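Local coordinates for protein allantoin racemase (Pseudomonas fluorescens, PDB 5LG5) that racemises allantoin, interconverting its two enantiomers, and probably acts on other 5-substituted hydantoins as well, at residues N9-A12 with S13-E16; A99-T102 with A103-G107; A204-T207 with I208-L212. One frame throughout, in Å; residues are numbered along the deposited sequence.

Contact 1: residues N9-A12 with S13-E16; sequences NTTA and SITE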
ATOM      1  N   ASN E   9      25.772 -18.025   9.428  1.00 14.60           N
ATOM      2  CA  ASN E   9      26.210 -19.347   9.000  1.00 14.35           C
ATOM      3  C   ASN E   9      27.353 -19.885   9.852  1.00 16.08           C
ATOM      4  O   ASN E   9      27.849 -19.198  10.749  1.00 17.35           O
ATOM      5  CB  ASN E   9      26.547 -19.386   7.489  1.00 14.17           C
ATOM      6  CG  ASN E   9      27.808 -18.617   7.127  1.00 16.45           C
ATOM      7  OD1 ASN E   9      28.895 -18.901   7.648  1.00 17.07           O
ATOM      8  ND2 ASN E   9      27.689 -17.692   6.166  1.00 12.76           N
ATOM      9  N   THR E  10      27.760 -21.118   9.588  1.00 18.47           N
ATOM     10  CA  THR E  10      28.757 -21.778  10.433  1.00 18.86           C
ATOM     11  C   THR E  10      30.185 -21.767   9.875  1.00 21.33           C
ATOM     12  O   THR E  10      31.067 -22.469  10.380  1.00 18.75           O
ATOM     13  CB  THR E  10      28.345 -23.217  10.709  1.00 20.78           C
ATOM     14  OG1 THR E  10      28.064 -23.872   9.461  1.00 18.64           O
ATOM     15  CG2 THR E  10      27.101 -23.222  11.574  1.00 16.89           C
ATOM     16  N   THR E  11      30.400 -20.992   8.822  1.00 16.57           N
ATOM     17  CA  THR E  11      31.723 -20.888   8.228  1.00 20.10           C
ATOM     18  C   THR E  11      32.540 -19.838   8.967  1.00 22.21           C
ATOM     19  O   THR E  11      32.341 -18.634   8.768  1.00 17.05           O
ATOM     20  CB  THR E  11      31.624 -20.557   6.743  1.00 19.66           C
ATOM     21  OG1 THR E  11      30.834 -21.574   6.108  1.00 20.62           O
ATOM     22  CG2 THR E  11      33.010 -20.493   6.101  1.00 20.65           C
ATOM     23  N   ALA E  12      33.455 -20.296   9.823  1.00 18.95           N
ATOM     24  CA  ALA E  12      34.207 -19.391  10.696  1.00 19.27           C
ATOM     25  C   ALA E  12      35.040 -18.369   9.924  1.00 19.64           C
ATOM     26  O   ALA E  12      35.244 -17.254  10.397  1.00 20.73           O
ATOM     27  CB  ALA E  12      35.090 -20.178  11.660  1.00 25.19           C
ATOM     28  N   SER E  13      35.494 -18.728   8.724  1.00 25.62           N
ATOM     29  CA  SER E  13      36.289 -17.789   7.932  1.00 24.28           C
ATOM     30  C   SER E  13      35.434 -16.584   7.550  1.00 21.66           C
ATOM     31  O   SER E  13      35.921 -15.461   7.432  1.00 18.33           O
ATOM     32  CB  SER E  13      36.881 -18.457   6.685  1.00 21.96           C
ATOM     33  OG  SER E  13      35.883 -18.791   5.737  1.00 25.98           O
ATOM     34  N   ILE E  14      34.147 -16.817   7.346  1.00 20.20           N
ATOM     35  CA  ILE E  14      33.252 -15.713   7.053  1.00 19.05           C
ATOM     36  C   ILE E  14      33.051 -14.821   8.289  1.00 17.58           C
ATOM     37  O   ILE E  14      33.025 -13.590   8.181  1.00 20.11           O
ATOM     38  CB  ILE E  14      31.928 -16.226   6.436  1.00 23.75           C
ATOM     39  CG1 ILE E  14      32.242 -16.836   5.058  1.00 22.93           C
ATOM     40  CG2 ILE E  14      30.891 -15.093   6.337  1.00 15.61           C
ATOM     41  CD1 ILE E  14      31.074 -17.496   4.350  1.00 21.72           C
ATOM     42  N   THR E  15      32.923 -15.441   9.457  1.00 16.59           N
ATOM     43  CA  THR E  15      32.847 -14.710  10.721  1.00 17.17           C
ATOM     44  C   THR E  15      34.047 -13.774  10.888  1.00 20.96           C
ATOM     45  O   THR E  15      33.924 -12.645  11.370  1.00 14.84           O
ATOM     46  CB  THR E  15      32.808 -15.675  11.928  1.00 17.12           C
ATOM     47  OG1 THR E  15      31.743 -16.627  11.771  1.00 19.39           O
ATOM     48  CG2 THR E  15      32.621 -14.895  13.237  1.00 14.91           C
ATOM     49  N   GLU E  16      35.221 -14.285  10.535  1.00 23.55           N
ATOM     50  CA  GLU E  16      36.463 -13.522  10.638  1.00 23.50           C
ATOM     51  C   GLU E  16      36.463 -12.326   9.688  1.00 19.56           C
ATOM     52  O   GLU E  16      36.827 -11.214  10.066  1.00 20.67           O
ATOM     53  CB  GLU E  16      37.655 -14.444  10.370  1.00 25.43           C
ATOM     54  CG  GLU E  16      38.005 -15.340  11.550  1.00 31.21           C
ATOM     55  CD  GLU E  16      39.277 -16.153  11.328  1.00 45.49           C
ATOM     56  OE1 GLU E  16      40.077 -15.792  10.432  1.00 50.36           O
ATOM     57  OE2 GLU E  16      39.448 -17.183  12.023  1.00 46.32           O
TER
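Ile-14 reaches back from the first turn of helix 12-25 against the loop residues Asn-9 and Thr-11, and its atoms can be followed outward one by one. Ile-14 CB lies 3.4 Å from Thr-11 O. Ile-14 CG1, anti to the carbonyl carbon (chi1 -66°), passes 3.9 Å from Thr-11 CG2. The chain then runs extended, and Ile-14 CD1 ends 3.8 Å from Asn-9 ND2. Thr-11 CB is almost as near to Ile-14 CD1, at 3.9 Å, and Leu-147 packs on both Ile-14 and Thr-11. The Asn-9 side chain meets the isoleucine at about a right angle. Asn-9 OD1 accepts from Thr-11 N at 2.8 Å, the donor tilted 16° from the carbonyl plane: an Asx turn, which leads the chain out of strand 2-7 and into the helix. With an alanine in place of Asn-9, Thr-11 N is likely to lose its acceptor, and Ile-14 CD1 the amide it rests on. Thr-11 occupies the N-cap position, but its OG1 bonds to Glu-42 O and leaves the helix start to the backbone, where Thr-11 O receives weak bonds from Ile-14 N and Thr-15 N. The first well-formed helical bond runs from Glu-16 N to Ala-12 O at 3.0 Å, while Thr-15 OG1 is taken up by Thr-36 and Asn-7.

Contact 2: residues A99-T102 with A103-G107; sequences AAST and AMFLG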
ATOM      1  N   ALA E  99      21.862  -1.768   6.591  1.00  8.03           N
ATOM      2  CA  ALA E  99      22.242  -1.323   5.249  1.00  8.44           C
ATOM      3  C   ALA E  99      21.150  -0.476   4.590  1.00 10.30           C
ATOM      4  O   ALA E  99      21.433   0.614   4.080  1.00  9.18           O
ATOM      5  CB  ALA E  99      22.608  -2.513   4.365  1.00  7.71           C
ATOM      6  N   ALA E 100      19.903  -0.956   4.613  1.00  8.05           N
ATOM      7  CA  ALA E 100      18.826  -0.235   3.943  1.00  7.28           C
ATOM      8  C   ALA E 100      18.585   1.107   4.602  1.00  8.09           C
ATOM      9  O   ALA E 100      18.462   2.128   3.930  1.00  7.15           O
ATOM     10  CB  ALA E 100      17.550  -1.065   3.919  1.00  7.98           C
ATOM     11  N   SER E 101      18.544   1.107   5.927  1.00  8.98           N
ATOM     12  CA  SER E 101      18.303   2.332   6.672  1.00  9.51           C
ATOM     13  C   SER E 101      19.379   3.403   6.426  1.00  9.80           C
ATOM     14  O   SER E 101      19.048   4.581   6.206  1.00  8.56           O
ATOM     15  CB  SER E 101      18.154   2.033   8.173  1.00 12.54           C
ATOM     16  OG  SER E 101      17.740   3.198   8.874  1.00 20.09           O
ATOM     17  N   THR E 102      20.657   3.031   6.443  1.00  9.02           N
ATOM     18  CA  THR E 102      21.645   4.076   6.188  1.00 11.03           C
ATOM     19  C   THR E 102      21.674   4.487   4.714  1.00  8.30           C
ATOM     20  O   THR E 102      21.837   5.659   4.433  1.00  9.20           O
ATOM     21  CB  THR E 102      23.079   3.836   6.786  1.00 14.69           C
ATOM     22  OG1 THR E 102      24.039   3.623   5.747  1.00 21.16           O
ATOM     23  CG2 THR E 102      23.101   2.725   7.801  1.00  8.02           C
ATOM     24  N   ALA E 103      21.471   3.548   3.789  1.00 10.32           N
ATOM     25  CA  ALA E 103      21.393   3.904   2.360  1.00  9.39           C
ATOM     26  C   ALA E 103      20.285   4.933   2.087  1.00 11.90           C
ATOM     27  O   ALA E 103      20.398   5.795   1.207  1.00  9.85           O
ATOM     28  CB  ALA E 103      21.194   2.652   1.491  1.00  7.34           C
ATOM     29  N   MET E 104      19.210   4.841   2.853  1.00  9.84           N
ATOM     30  CA  MET E 104      18.091   5.757   2.681  1.00 10.61           C
ATOM     31  C   MET E 104      18.438   7.208   3.019  1.00 11.34           C
ATOM     32  O   MET E 104      17.751   8.134   2.582  1.00 11.75           O
ATOM     33  CB  MET E 104      16.870   5.265   3.456  1.00 13.15           C
ATOM     34  CG  MET E 104      16.131   4.113   2.755  1.00 11.49           C
ATOM     35  SD  MET E 104      14.989   3.276   3.857  1.00 10.52           S
ATOM     36  CE  MET E 104      14.102   4.682   4.532  1.00  7.94           C
ATOM     37  N   PHE E 105      19.498   7.416   3.798  1.00 11.65           N
ATOM     38  CA  PHE E 105      19.968   8.785   4.031  1.00 10.95           C
ATOM     39  C   PHE E 105      20.758   9.343   2.851  1.00 11.67           C
ATOM     40  O   PHE E 105      21.021  10.541   2.786  1.00 10.29           O
ATOM     41  CB  PHE E 105      20.789   8.882   5.326  1.00 11.09           C
ATOM     42  CG  PHE E 105      19.949   8.759   6.580  1.00 11.69           C
ATOM     43  CD1 PHE E 105      19.913   7.567   7.301  1.00 10.13           C
ATOM     44  CD2 PHE E 105      19.186   9.830   7.026  1.00 13.33           C
ATOM     45  CE1 PHE E 105      19.137   7.453   8.445  1.00 12.12           C
ATOM     46  CE2 PHE E 105      18.401   9.726   8.178  1.00 10.53           C
ATOM     47  CZ  PHE E 105      18.375   8.539   8.883  1.00 10.90           C
ATOM     48  N   LEU E 106      21.104   8.482   1.898  1.00 11.44           N
ATOM     49  CA  LEU E 106      22.085   8.839   0.877  1.00 11.88           C
ATOM     50  C   LEU E 106      21.525   9.040  -0.516  1.00 16.06           C
ATOM     51  O   LEU E 106      22.220   9.569  -1.386  1.00 14.40           O
ATOM     52  CB  LEU E 106      23.192   7.780   0.818  1.00 12.09           C
ATOM     53  CG  LEU E 106      23.961   7.557   2.124  1.00 12.86           C
ATOM     54  CD1 LEU E 106      25.020   6.481   1.928  1.00 15.88           C
ATOM     55  CD2 LEU E 106      24.603   8.851   2.590  1.00 10.56           C
ATOM     56  N   GLY E 107      20.291   8.597  -0.747  1.00 13.51           N
ATOM     57  CA  GLY E 107      19.714   8.668  -2.078  1.00 11.37           C
ATOM     58  C   GLY E 107      18.214   8.463  -2.091  1.00 14.29           C
ATOM     59  O   GLY E 107      17.618   8.075  -1.080  1.00 10.77           O
TER
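Phe-105 N donates to Thr-102 O, one of a run of backbone bonds that form the first group. Ala-103 N reaches Ala-99 O in regular i to i+4 fashion, at 2.9 Å and 162° at the hydrogen. Met-104 N is shared: its main acceptor is Ala-100 O at 3.0 Å, again four residues back, with a second, weak bond to Ser-101 O. Phe-105 N goes three residues back instead of four, meeting Thr-102 O at 3.0 Å, and here the donor stands above the carbonyl plane, 58° out of it.

Contacts of side-chain carbon and sulfur with carbonyl oxygens form the second group. Met-104 lays CG 3.3 Å from Ala-100 O. Met-104 SD lies 3.7 Å from the same Ala-100 O, and the bend at chi3 (50°) turns the methyl away from a straight continuation of the chain. Phe-105 has its CG on the side of the backbone N, anti to the carbonyl carbon, which swings the ring back along the helix: Phe-105 CD1 comes 3.3 Å from Ser-101 O, approached obliquely, while Thr-102 O lies at the ring edge, near its plane. Leu-106 brings CG to 3.7 Å from Thr-102 O.

Outward packing is the third. Ala-103 rests on Val-175 and Cys-177 of strand 175-179, Met-104 on Tyr-110, and Thr-102 and Leu-106 on Val-199, joining this part of the chain to the second parallel sheet; Phe-105 packs on Ile-208 of the third subunit.

The chemistry thus divides the work. Part of the backbone is paired locally, Arg-135 takes up the carbonyls of Met-104 and Gly-107, and the third subunit bonds the backbone of Leu-106, which leaves a largely apolar surface against the sheet and the neighbouring subunit.

Contact 3: residues A204-T207 with I208-L212; sequences AAVT and IAESL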
ATOM      1  N   ALA E 204      27.879  -0.558   8.482  1.00 13.79           N
ATOM      2  CA  ALA E 204      26.715   0.251   8.811  1.00 11.37           C
ATOM      3  C   ALA E 204      26.182  -0.145  10.182  1.00  9.63           C
ATOM      4  O   ALA E 204      25.994   0.704  11.053  1.00 12.54           O
ATOM      5  CB  ALA E 204      25.628   0.083   7.753  1.00 10.22           C
ATOM      6  N   ALA E 205      25.985  -1.448  10.378  1.00  9.26           N
ATOM      7  CA  ALA E 205      25.406  -1.963  11.619  1.00 11.50           C
ATOM      8  C   ALA E 205      26.241  -1.616  12.832  1.00 12.35           C
ATOM      9  O   ALA E 205      25.696  -1.305  13.903  1.00  9.24           O
ATOM     10  CB  ALA E 205      25.199  -3.474  11.532  1.00  9.15           C
ATOM     11  N   VAL E 206      27.565  -1.676  12.670  1.00 12.24           N
ATOM     12  CA  VAL E 206      28.458  -1.330  13.776  1.00 11.66           C
ATOM     13  C   VAL E 206      28.186   0.071  14.264  1.00 10.35           C
ATOM     14  O   VAL E 206      28.047   0.299  15.466  1.00 14.08           O
ATOM     15  CB  VAL E 206      29.945  -1.444  13.387  1.00 12.15           C
ATOM     16  CG1 VAL E 206      30.837  -0.860  14.486  1.00 10.60           C
ATOM     17  CG2 VAL E 206      30.294  -2.893  13.118  1.00  9.39           C
ATOM     18  N   THR E 207      28.122   1.014  13.331  1.00 12.90           N
ATOM     19  CA  THR E 207      27.907   2.411  13.708  1.00 12.74           C
ATOM     20  C   THR E 207      26.534   2.581  14.341  1.00 11.21           C
ATOM     21  O   THR E 207      26.364   3.352  15.286  1.00 13.19           O
ATOM     22  CB  THR E 207      28.055   3.386  12.522  1.00 12.70           C
ATOM     23  OG1 THR E 207      26.961   3.209  11.613  1.00 10.23           O
ATOM     24  CG2 THR E 207      29.393   3.171  11.797  1.00 12.91           C
ATOM     25  N   ILE E 208      25.553   1.853  13.823  1.00  8.93           N
ATOM     26  CA  ILE E 208      24.211   1.964  14.373  1.00 12.47           C
ATOM     27  C   ILE E 208      24.179   1.417  15.804  1.00 12.29           C
ATOM     28  O   ILE E 208      23.692   2.089  16.719  1.00 13.36           O
ATOM     29  CB  ILE E 208      23.170   1.273  13.467  1.00 11.65           C
ATOM     30  CG1 ILE E 208      23.039   2.046  12.150  1.00  8.92           C
ATOM     31  CG2 ILE E 208      21.812   1.196  14.162  1.00 11.51           C
ATOM     32  CD1 ILE E 208      22.200   1.339  11.090  1.00  9.89           C
ATOM     33  N   ALA E 209      24.747   0.233  16.015  1.00 11.82           N
ATOM     34  CA  ALA E 209      24.797  -0.346  17.361  1.00 13.31           C
ATOM     35  C   ALA E 209      25.521   0.565  18.353  1.00 14.63           C
ATOM     36  O   ALA E 209      25.042   0.778  19.479  1.00 12.27           O
ATOM     37  CB  ALA E 209      25.450  -1.746  17.328  1.00 10.26           C
ATOM     38  N   GLU E 210      26.677   1.095  17.943  1.00 11.37           N
ATOM     39  CA  GLU E 210      27.428   2.030  18.793  1.00 14.45           C
ATOM     40  C   GLU E 210      26.567   3.225  19.119  1.00 14.40           C
ATOM     41  O   GLU E 210      26.554   3.713  20.261  1.00 12.03           O
ATOM     42  CB  GLU E 210      28.693   2.520  18.086  1.00 13.81           C
ATOM     43  CG  GLU E 210      29.855   1.550  18.086  1.00 20.72           C
ATOM     44  CD  GLU E 210      31.057   2.136  17.381  1.00 22.15           C
ATOM     45  OE1 GLU E 210      30.855   3.108  16.625  1.00 23.33           O
ATOM     46  OE2 GLU E 210      32.186   1.631  17.563  1.00 18.36           O
ATOM     47  N   SER E 211      25.867   3.714  18.096  1.00 10.79           N
ATOM     48  CA  SER E 211      25.024   4.882  18.258  1.00 12.24           C
ATOM     49  C   SER E 211      23.933   4.647  19.301  1.00 14.12           C
ATOM     50  O   SER E 211      23.712   5.479  20.186  1.00 14.11           O
ATOM     51  CB  SER E 211      24.408   5.255  16.917  1.00 15.23           C
ATOM     52  OG  SER E 211      25.435   5.591  16.004  1.00 14.30           O
ATOM     53  N   LEU E 212      23.268   3.501  19.195  1.00 13.15           N
ATOM     54  CA  LEU E 212      22.183   3.148  20.106  1.00 11.34           C
ATOM     55  C   LEU E 212      22.702   3.068  21.542  1.00 12.29           C
ATOM     56  O   LEU E 212      22.061   3.569  22.470  1.00 11.77           O
ATOM     57  CB  LEU E 212      21.517   1.829  19.673  1.00  8.53           C
ATOM     58  CG  LEU E 212      20.758   1.873  18.334  1.00 10.82           C
ATOM     59  CD1 LEU E 212      20.233   0.468  17.965  1.00  9.13           C
ATOM     60  CD2 LEU E 212      19.598   2.896  18.401  1.00  6.90           C
TER
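Val-206 lies alongside Glu-210 one helical turn on, the two side chains pointing the same way, with Val-206 CG1 4.2 Å from Glu-210 CD. Both belong to helix 201-214, a regular alpha-helix here: Ile-208, Ala-209 and Glu-210 each donate their backbone N to the carbonyl four residues back, Ala-209 N to Ala-205 O being the straightest of the three at 173°. The glutamate chain is extended beyond CG, and Glu-210 CG passes 3.4 Å from Val-206 O. Its carboxylate is held outside the helix: OE2 accepts from Thr-30 OG1 and Ser-27 N, and OE1 makes a salt bridge to Arg-214 of the third subunit.

Ile-208 turns CG1 back over the preceding turn, 3.4 Å from Ala-204 O, and its side chain also packs on Ala-98 and Thr-102 of helix 95-103. That same Ala-204 O is gripped twice, by Ile-208 N and by the hydroxyl of Thr-207, whose OG1 sits between its own backbone N and carbonyl carbon (chi1 70°) and bonds at 2.7 Å. Such hydroxyl-to-carbonyl bonds within a helix let a threonine or serine be buried with its proton used. Thr-207 O is also gripped twice, but by one residue: Ser-211 N and Ser-211 OG arrive from opposite faces of the carbonyl plane, N at 2.9 Å and OG at a very short 2.5 Å, a value whose exactness is doubtful.

How the contacts relate
From the N terminus, contact 1 comes first, where strand 2-7 hands over to helix 12-25; contact 2 follows where helix 95-103 leads into the loop before strand 110-114, and contact 3 lies within helix 201-214. Each is made of adjoining residues and closes only a short local turn, and the three run in series, with no nesting or crossing. Contacts 1 and 2 lie on opposite sides of the chain's centre, their centres about 26 Å apart. Contacts 2 and 3 meet directly: Thr-102 CG2 is 3.7 Å from Ala-204 CB, packing helix 95-103 against helix 201-214. Both also touch the third subunit, whereas contact 1 reaches the second through Thr-10.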